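Long-range contacts in farnesyl pyrophosphate synthase (Pseudomonas aeruginosa, PDB 3ZOU), which catalyses the condensation of geranyl diphosphate with isopentenyl diphosphate to give farnesyl diphosphate, the C15 precursor of many isoprenoids: residues H77-V82 with L112-L117; L120-L125 with T143-A148. All coordinates share one frame; numbering follows the deposited sequence.

Overall arrangement
Two packings of antiparallel helices follow one another along the mainly helical isoprenoid synthase fold, and helix 107-126 takes part in both. In contact 1 the middle of this helix lies against helix 67-85, which borders the geranyl diphosphate pocket; in contact 2 its C-terminal part faces helix 135-149, the next long helix of the chain. The centres of the two contacts are about 13 Å apart, and contact 1 closes before contact 2 opens. Both are buried and both reach the second subunit, so helix 107-126 lies at the dimer interface along both, and contact 1 also ties it to the helix beside the substrate.

Contact 1 of 2, residues H77-V82 with L112-L117; sequences HAYSLV and LAADGL. With GPP (geranyl diphosphate), chain E.
Close antiparallel helix packing joins residues 77-82 of helix 67-85 to residues 112-117 of helix 107-126 in the core of the all-alpha isoprenoid synthase fold. The segment axes run at 157° to each other and approach to 8.4 Å, near enough for side chains to rest on the opposing backbone. Ala-114 is central: its CA lies 4.3 Å from that of Tyr-79, and its methyl meets both the backbone of one helix turn and the side chain of Val-82. The CB of Ala-114 is 3.7 Å from Tyr-79 O and 3.8 Å from Val-82 CG1, the branch that chi1 of 173° sets anti to the backbone N. In return, Tyr-79 CB lies 3.3 Å from Ala-114 O, and the tyrosine ring stands obliquely to that oxygen. Leu-117 packs one turn further along, its CB against Tyr-79 CB at 3.8 Å, while its CD1 reaches over the backbone of Tyr-79 toward the methyl of Ala-78. No hydrogen bond crosses the pair; the contact is apolar apart from the carbonyl oxygens that the side chains touch.

Helix 30-40 adds Val-40 beside Ala-78 and Leu-117. The Tyr-79 ring meets the ring of His-83 edge-to-face, and the side chain also packs on Asp-115 of the second subunit, whereas Asp-115 of this chain is hydrogen-bonded to His-83 of that subunit.

On another side of helix 67-85, Ser-80 and Leu-81 border the geranyl diphosphate pocket. Leu-81 CD2 approaches C1 of the substrate, and Ser-80 CB lies 3.7 Å from C7 of the geranyl chain. The hydroxyl of Ser-80 turns back on its own helix: with chi1 at 79°, OG donates to His-77 O over 2.7 Å, sharing that carbonyl with Leu-81 N.

Contact 2 of 2, residues L120-L125 with T143-A148; sequences LAFEVL and TRLARA
Phe-122 directs the rim of its ring at the backbone of helix 135-149, where CE1 and CZ overlap Ala-146. CE1 lies 3.6 Å from Ala-146 CA and 3.7 Å from Ala-146 CB, and Ala-146 N lies in the plane of the ring at its edge. Thus the phenyl group meets the helix edge-on. A chi1 of -66° places CG anti to the carbonyl carbon and carries the ring across the gap, although the bond from CA to CB does not itself point at the other helix.

Leu-145 packs beside this ring. Its CG is 4.2 Å from Phe-122 CE1, and its CD2 touches Leu-125 CD1 at 3.7 Å, where the two leucine side chains cross at about a right angle. The same CD2 also approaches the methyl of Ala-121, more loosely at 4.5 Å. With CG anti to the backbone N (chi1 -170°), Leu-145 brings CD2 against both Ala-121 and Leu-125, which lie one helical turn apart.

No hydrogen bond spans the segments. Their axes are 10.8 Å apart, wider than in contact 1, and the separation is bridged by these larger side chains. Leu-185 and Leu-192 of helix 171-196 pack on Leu-145 and Leu-125, respectively, while the Phe-122 ring stacks with Phe-122 of the second subunit, extending the apolar packing into the dimer interface. Antiparallel at 166°, helices 107-126 and 135-149 form an up-and-down pair within the helical bundle of the isoprenoid synthase fold.

Contact 1 of 2, residues H77-V82 with L112-L117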
ATOM      1  N   HIS A  77     -10.249   2.038  -2.228  1.00  7.78           N
ATOM      2  CA  HIS A  77     -11.112   2.581  -3.231  1.00  7.95           C
ATOM      3  C   HIS A  77     -10.806   4.086  -3.530  1.00  8.03           C
ATOM      4  O   HIS A  77     -10.563   4.465  -4.663  1.00  8.54           O
ATOM      5  CB  HIS A  77     -12.582   2.409  -2.825  1.00  9.38           C
ATOM      6  CG  HIS A  77     -13.546   2.912  -3.836  1.00 10.27           C
ATOM      7  ND1 HIS A  77     -13.555   2.536  -5.153  1.00 11.85           N
ATOM      8  CD2 HIS A  77     -14.513   3.846  -3.711  1.00 11.39           C
ATOM      9  CE1 HIS A  77     -14.517   3.181  -5.777  1.00 12.14           C
ATOM     10  NE2 HIS A  77     -15.093   3.990  -4.920  1.00 12.33           N
ATOM     11  N   ALA A  78     -10.708   4.867  -2.480  1.00  9.02           N
ATOM     12  CA  ALA A  78     -10.445   6.313  -2.596  1.00  8.41           C
ATOM     13  C   ALA A  78      -9.106   6.562  -3.257  1.00  9.32           C
ATOM     14  O   ALA A  78      -9.001   7.383  -4.128  1.00  9.46           O
ATOM     15  CB  ALA A  78     -10.474   6.948  -1.227  1.00  9.45           C
ATOM     16  N   TYR A  79      -8.069   5.807  -2.835  1.00  8.21           N
ATOM     17  CA  TYR A  79      -6.710   6.061  -3.402  1.00  8.00           C
ATOM     18  C   TYR A  79      -6.791   5.726  -4.908  1.00  8.61           C
ATOM     19  O   TYR A  79      -6.237   6.479  -5.752  1.00  8.15           O
ATOM     20  CB  TYR A  79      -5.590   5.317  -2.706  1.00  9.18           C
ATOM     21  CG  TYR A  79      -4.925   4.206  -3.531  1.00  8.63           C
ATOM     22  CD1 TYR A  79      -4.084   4.528  -4.556  1.00 10.05           C
ATOM     23  CD2 TYR A  79      -5.110   2.869  -3.271  1.00  8.81           C
ATOM     24  CE1 TYR A  79      -3.485   3.542  -5.336  1.00 10.47           C
ATOM     25  CE2 TYR A  79      -4.539   1.875  -4.052  1.00  9.19           C
ATOM     26  CZ  TYR A  79      -3.718   2.207  -5.066  1.00  9.73           C
ATOM     27  OH  TYR A  79      -3.184   1.229  -5.843  1.00 10.31           O
ATOM     28  N   SER A  80      -7.514   4.663  -5.275  1.00  8.59           N
ATOM     29  CA  SER A  80      -7.557   4.248  -6.694  1.00  9.03           C
ATOM     30  C   SER A  80      -8.220   5.272  -7.562  1.00  9.52           C
ATOM     31  O   SER A  80      -7.737   5.520  -8.666  1.00  9.85           O
ATOM     32  CB  SER A  80      -8.237   2.880  -6.809  1.00  9.26           C
ATOM     33  OG  SER A  80      -9.636   3.004  -6.727  1.00  9.53           O
ATOM     34  N   LEU A  81      -9.202   6.001  -7.038  1.00  9.54           N
ATOM     35  CA  LEU A  81      -9.914   7.034  -7.841  1.00 10.65           C
ATOM     36  C   LEU A  81      -9.006   8.253  -8.052  1.00  9.96           C
ATOM     37  O   LEU A  81      -9.012   8.830  -9.114  1.00 11.42           O
ATOM     38  CB  LEU A  81     -11.239   7.397  -7.146  1.00 11.33           C
ATOM     39  CG  LEU A  81     -12.269   6.243  -7.059  1.00 12.91           C
ATOM     40  CD1 LEU A  81     -13.520   6.837  -6.392  1.00 15.31           C
ATOM     41  CD2 LEU A  81     -12.481   5.558  -8.404  1.00 14.88           C
ATOM     42  N   VAL A  82      -8.231   8.625  -7.032  1.00  9.76           N
ATOM     43  CA  VAL A  82      -7.298   9.746  -7.171  1.00  9.38           C
ATOM     44  C   VAL A  82      -6.339   9.440  -8.295  1.00 10.00           C
ATOM     45  O   VAL A  82      -6.124  10.305  -9.147  1.00 11.01           O
ATOM     46  CB  VAL A  82      -6.598  10.054  -5.831  1.00  9.54           C
ATOM     47  CG1 VAL A  82      -5.514  11.094  -6.044  1.00  9.94           C
ATOM     48  CG2 VAL A  82      -7.594  10.563  -4.797  1.00 10.63           C
ATOM     49  N   LEU A 112       0.829  11.601  -4.055  1.00  9.18           N
ATOM     50  CA  LEU A 112       1.319  11.331  -2.714  1.00  9.78           C
ATOM     51  C   LEU A 112       0.162  11.059  -1.709  1.00  9.40           C
ATOM     52  O   LEU A 112       0.252  10.101  -0.935  1.00  9.90           O
ATOM     53  CB  LEU A 112       2.176  12.499  -2.175  1.00  9.98           C
ATOM     54  CG  LEU A 112       3.512  12.619  -2.907  1.00 10.55           C
ATOM     55  CD1 LEU A 112       4.209  13.880  -2.425  1.00 12.61           C
ATOM     56  CD2 LEU A 112       4.379  11.407  -2.646  1.00 12.06           C
ATOM     57  N   ALA A 113      -0.875  11.902  -1.670  1.00  9.32           N
ATOM     58  CA  ALA A 113      -2.025  11.675  -0.793  1.00  9.52           C
ATOM     59  C   ALA A 113      -2.542  10.284  -1.000  1.00  9.75           C
ATOM     60  O   ALA A 113      -2.829   9.568  -0.036  1.00  9.22           O
ATOM     61  CB  ALA A 113      -3.117  12.692  -1.038  1.00  8.95           C
ATOM     62  N   ALA A 114      -2.751   9.918  -2.243  1.00  8.97           N
ATOM     63  CA  ALA A 114      -3.268   8.579  -2.560  1.00  8.62           C
ATOM     64  C   ALA A 114      -2.312   7.474  -2.174  1.00  9.45           C
ATOM     65  O   ALA A 114      -2.710   6.436  -1.603  1.00  8.92           O
ATOM     66  CB  ALA A 114      -3.685   8.502  -3.990  1.00 10.44           C
ATOM     67  N   ASP A 115      -1.005   7.649  -2.366  1.00  8.29           N
ATOM     68  CA  ASP A 115      -0.045   6.661  -1.879  1.00  8.75           C
ATOM     69  C   ASP A 115      -0.145   6.477  -0.340  1.00  8.19           C
ATOM     70  O   ASP A 115      -0.016   5.332   0.125  1.00  8.24           O
ATOM     71  CB  ASP A 115       1.382   7.108  -2.243  1.00  9.40           C
ATOM     72  CG  ASP A 115       1.728   6.961  -3.691  1.00 11.22           C
ATOM     73  OD1 ASP A 115       1.073   6.259  -4.444  1.00 11.97           O
ATOM     74  OD2 ASP A 115       2.762   7.588  -4.137  1.00 10.56           O
ATOM     75  N   GLY A 116      -0.323   7.575   0.406  1.00  9.40           N
ATOM     76  CA  GLY A 116      -0.468   7.538   1.833  1.00  9.63           C
ATOM     77  C   GLY A 116      -1.788   6.871   2.238  1.00  9.16           C
ATOM     78  O   GLY A 116      -1.830   6.218   3.260  1.00  8.81           O
ATOM     79  N   LEU A 117      -2.836   7.017   1.422  1.00  8.18           N
ATOM     80  CA  LEU A 117      -4.123   6.337   1.704  1.00  7.87           C
ATOM     81  C   LEU A 117      -3.923   4.855   1.579  1.00  7.73           C
ATOM     82  O   LEU A 117      -4.506   4.096   2.332  1.00  8.35           O
ATOM     83  CB  LEU A 117      -5.231   6.835   0.755  1.00  8.10           C
ATOM     84  CG  LEU A 117      -5.716   8.276   0.981  1.00  8.78           C
ATOM     85  CD1 LEU A 117      -6.635   8.689  -0.151  1.00 11.10           C
ATOM     86  CD2 LEU A 117      -6.329   8.465   2.326  1.00  9.20           C
TER
HETATM   87  C1  GPP E1297     -12.375   3.893 -12.039  0.75 24.44           C
HETATM   88  O1  GPP E1297     -12.790   3.346 -13.316  0.75 23.12           O
HETATM   89  C2  GPP E1297     -11.116   3.227 -11.596  0.75 24.40           C
HETATM   90  C3  GPP E1297     -11.107   2.098 -10.845  0.75 19.26           C
HETATM   91  C4  GPP E1297     -12.397   1.608 -10.328  0.75 19.73           C
HETATM   92  C5  GPP E1297      -9.871   1.463 -10.387  0.75 20.99           C
HETATM   93  C6  GPP E1297      -8.692   2.448 -10.528  0.75 23.68           C
HETATM   94  C7  GPP E1297      -7.472   1.707 -10.221  0.75 20.89           C
HETATM   95  C8  GPP E1297      -6.249   2.191 -10.065  0.75 18.35           C
HETATM   96  C9  GPP E1297      -5.791   3.659 -10.125  0.75 14.22           C
HETATM   97  C10 GPP E1297      -5.351   1.027  -9.789  0.75 17.15           C
HETATM   98  PA  GPP E1297     -13.308   4.339 -14.462  0.75 22.68           P
HETATM   99  O1A GPP E1297     -12.149   5.284 -14.875  0.75 17.85           O
HETATM  100  O2A GPP E1297     -13.827   3.431 -15.561  0.75 26.15           O
HETATM  101  O3A GPP E1297     -14.560   4.994 -13.697  0.75 28.28           O
HETATM  102  PB  GPP E1297     -14.824   6.537 -13.296  0.75 31.68           P
HETATM  103  O1B GPP E1297     -13.522   7.260 -13.612  0.75 23.10           O
HETATM  104  O2B GPP E1297     -15.967   7.017 -14.167  0.75 34.91           O
HETATM  105  O3B GPP E1297     -15.147   6.365 -11.812  0.75 31.34           O

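Contact 2 of 2, residues L120-L125 with T143-A148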
ATOM      1  N   LEU A 120      -2.201   3.643   4.596  1.00  8.10           N
ATOM      2  CA  LEU A 120      -3.108   3.733   5.750  1.00  8.63           C
ATOM      3  C   LEU A 120      -4.059   2.574   5.802  1.00  9.16           C
ATOM      4  O   LEU A 120      -4.460   2.141   6.884  1.00  9.71           O
ATOM      5  CB  LEU A 120      -3.814   5.037   5.724  1.00  8.19           C
ATOM      6  CG  LEU A 120      -4.772   5.398   6.853  1.00  9.03           C
ATOM      7  CD1 LEU A 120      -3.999   5.402   8.140  1.00  9.92           C
ATOM      8  CD2 LEU A 120      -5.342   6.779   6.567  1.00 10.12           C
ATOM      9  N   ALA A 121      -4.559   2.142   4.654  1.00  9.07           N
ATOM     10  CA  ALA A 121      -5.505   1.024   4.599  1.00  8.83           C
ATOM     11  C   ALA A 121      -4.894  -0.167   5.345  1.00  9.45           C
ATOM     12  O   ALA A 121      -5.565  -0.903   6.088  1.00 10.08           O
ATOM     13  CB  ALA A 121      -5.883   0.679   3.191  1.00  8.53           C
ATOM     14  N   PHE A 122      -3.636  -0.465   5.045  1.00  8.63           N
ATOM     15  CA  PHE A 122      -2.912  -1.619   5.607  1.00  9.22           C
ATOM     16  C   PHE A 122      -2.573  -1.378   7.082  1.00  9.91           C
ATOM     17  O   PHE A 122      -2.741  -2.267   7.909  1.00  9.80           O
ATOM     18  CB  PHE A 122      -1.677  -1.979   4.734  1.00  9.61           C
ATOM     19  CG  PHE A 122      -2.084  -2.462   3.373  1.00 11.66           C
ATOM     20  CD1 PHE A 122      -2.746  -3.671   3.239  1.00 15.38           C
ATOM     21  CD2 PHE A 122      -1.856  -1.736   2.250  1.00 13.67           C
ATOM     22  CE1 PHE A 122      -3.084  -4.142   1.961  1.00 16.40           C
ATOM     23  CE2 PHE A 122      -2.199  -2.202   0.982  1.00 14.06           C
ATOM     24  CZ  PHE A 122      -2.866  -3.375   0.861  1.00 16.25           C
ATOM     25  N   GLU A 123      -2.252  -0.123   7.435  1.00 10.01           N
ATOM     26  CA  GLU A 123      -2.063   0.213   8.831  1.00 10.23           C
ATOM     27  C   GLU A 123      -3.305  -0.070   9.653  1.00 10.15           C
ATOM     28  O   GLU A 123      -3.191  -0.619  10.741  1.00 12.31           O
ATOM     29  CB  GLU A 123      -1.695   1.722   8.958  1.00 11.88           C
ATOM     30  CG  GLU A 123      -1.388   2.107  10.408  1.00 12.95           C
ATOM     31  CD  GLU A 123      -1.023   3.560  10.536  1.00 17.07           C
ATOM     32  OE1 GLU A 123      -0.616   4.246   9.592  1.00 14.46           O
ATOM     33  OE2 GLU A 123      -1.237   4.063  11.664  1.00 23.70           O
ATOM     34  N   VAL A 124      -4.465   0.336   9.161  1.00 10.99           N
ATOM     35  CA  VAL A 124      -5.722   0.180   9.889  1.00 11.86           C
ATOM     36  C   VAL A 124      -6.011  -1.292  10.167  1.00 12.81           C
ATOM     37  O   VAL A 124      -6.483  -1.662  11.249  1.00 14.22           O
ATOM     38  CB  VAL A 124      -6.835   0.870   9.123  1.00 13.48           C
ATOM     39  CG1 VAL A 124      -8.213   0.404   9.487  1.00 17.01           C
ATOM     40  CG2 VAL A 124      -6.701   2.358   9.335  1.00 13.30           C
ATOM     41  N   LEU A 125      -5.750  -2.174   9.218  1.00 10.54           N
ATOM     42  CA  LEU A 125      -6.014  -3.603   9.427  1.00 10.32           C
ATOM     43  C   LEU A 125      -5.031  -4.250  10.337  1.00 11.80           C
ATOM     44  O   LEU A 125      -5.349  -5.264  10.963  1.00 13.72           O
ATOM     45  CB  LEU A 125      -6.058  -4.376   8.085  1.00 11.37           C
ATOM     46  CG  LEU A 125      -7.171  -4.042   7.170  1.00 11.38           C
ATOM     47  CD1 LEU A 125      -7.050  -4.895   5.892  1.00 12.78           C
ATOM     48  CD2 LEU A 125      -8.498  -4.334   7.861  1.00 11.94           C
ATOM     49  N   THR A 143      -3.782 -10.137   4.035  1.00 10.41           N
ATOM     50  CA  THR A 143      -3.462 -10.923   2.858  1.00 10.30           C
ATOM     51  C   THR A 143      -4.470 -10.693   1.782  1.00 10.64           C
ATOM     52  O   THR A 143      -4.173 -10.439   0.588  1.00 10.63           O
ATOM     53  CB  THR A 143      -3.434 -12.417   3.221  1.00 11.73           C
ATOM     54  OG1 THR A 143      -2.264 -12.653   3.962  1.00 13.70           O
ATOM     55  CG2 THR A 143      -3.406 -13.300   1.985  1.00 13.66           C
ATOM     56  N   ARG A 144      -5.737 -10.811   2.137  1.00 10.26           N
ATOM     57  CA  ARG A 144      -6.767 -10.728   1.100  1.00 12.88           C
ATOM     58  C   ARG A 144      -6.840  -9.342   0.522  1.00 12.08           C
ATOM     59  O   ARG A 144      -6.989  -9.154  -0.689  1.00 10.69           O
ATOM     60  CB  ARG A 144      -8.110 -11.152   1.686  1.00 16.74           C
ATOM     61  CG  ARG A 144      -8.143 -12.656   1.983  1.00 24.18           C
ATOM     62  CD  ARG A 144      -8.442 -13.398   0.692  1.00 33.46           C
ATOM     63  NE  ARG A 144      -8.352 -14.828   0.767  1.00 43.15           N
ATOM     64  CZ  ARG A 144      -8.942 -15.629  -0.123  1.00 44.16           C
ATOM     65  NH1 ARG A 144      -9.707 -15.113  -1.108  1.00 42.10           N
ATOM     66  NH2 ARG A 144      -8.808 -16.938   0.004  1.00 47.83           N
ATOM     67  N   LEU A 145      -6.726  -8.313   1.357  1.00 11.23           N
ATOM     68  CA  LEU A 145      -6.799  -6.956   0.837  1.00  9.97           C
ATOM     69  C   LEU A 145      -5.582  -6.641  -0.085  1.00 10.01           C
ATOM     70  O   LEU A 145      -5.727  -6.002  -1.097  1.00 10.28           O
ATOM     71  CB  LEU A 145      -6.876  -5.937   1.939  1.00 11.49           C
ATOM     72  CG  LEU A 145      -7.193  -4.527   1.380  1.00 13.40           C
ATOM     73  CD1 LEU A 145      -8.451  -4.464   0.555  1.00 14.72           C
ATOM     74  CD2 LEU A 145      -7.307  -3.503   2.500  1.00 16.87           C
ATOM     75  N   ALA A 146      -4.426  -7.090   0.343  1.00  9.23           N
ATOM     76  CA  ALA A 146      -3.187  -6.798  -0.459  1.00  9.73           C
ATOM     77  C   ALA A 146      -3.271  -7.489  -1.784  1.00  9.85           C
ATOM     78  O   ALA A 146      -2.928  -6.904  -2.788  1.00  9.55           O
ATOM     79  CB  ALA A 146      -1.952  -7.245   0.276  1.00 10.97           C
ATOM     80  N   ARG A 147      -3.776  -8.722  -1.811  1.00  9.60           N
ATOM     81  CA  ARG A 147      -3.929  -9.437  -3.092  1.00 11.15           C
ATOM     82  C   ARG A 147      -4.990  -8.799  -3.968  1.00 10.94           C
ATOM     83  O   ARG A 147      -4.805  -8.588  -5.185  1.00 12.21           O
ATOM     84  CB  ARG A 147      -4.294 -10.888  -2.895  1.00 13.04           C
ATOM     85  CG  ARG A 147      -3.305 -11.740  -2.217  1.00 20.90           C
ATOM     86  CD  ARG A 147      -3.882 -13.173  -2.099  1.00 25.79           C
ATOM     87  NE  ARG A 147      -2.938 -14.131  -1.504  1.00 32.04           N
ATOM     88  CZ  ARG A 147      -3.274 -15.284  -0.909  1.00 38.98           C
ATOM     89  NH1 ARG A 147      -4.546 -15.660  -0.763  1.00 44.10           N
ATOM     90  NH2 ARG A 147      -2.319 -16.072  -0.426  1.00 38.80           N
ATOM     91  N   ALA A 148      -6.088  -8.400  -3.340  1.00  9.88           N
ATOM     92  CA  ALA A 148      -7.150  -7.774  -4.109  1.00  9.50           C
ATOM     93  C   ALA A 148      -6.811  -6.414  -4.630  1.00  9.74           C
ATOM     94  O   ALA A 148      -7.373  -5.974  -5.657  1.00 10.85           O
ATOM     95  CB  ALA A 148      -8.398  -7.656  -3.241  1.00  9.34           C
TER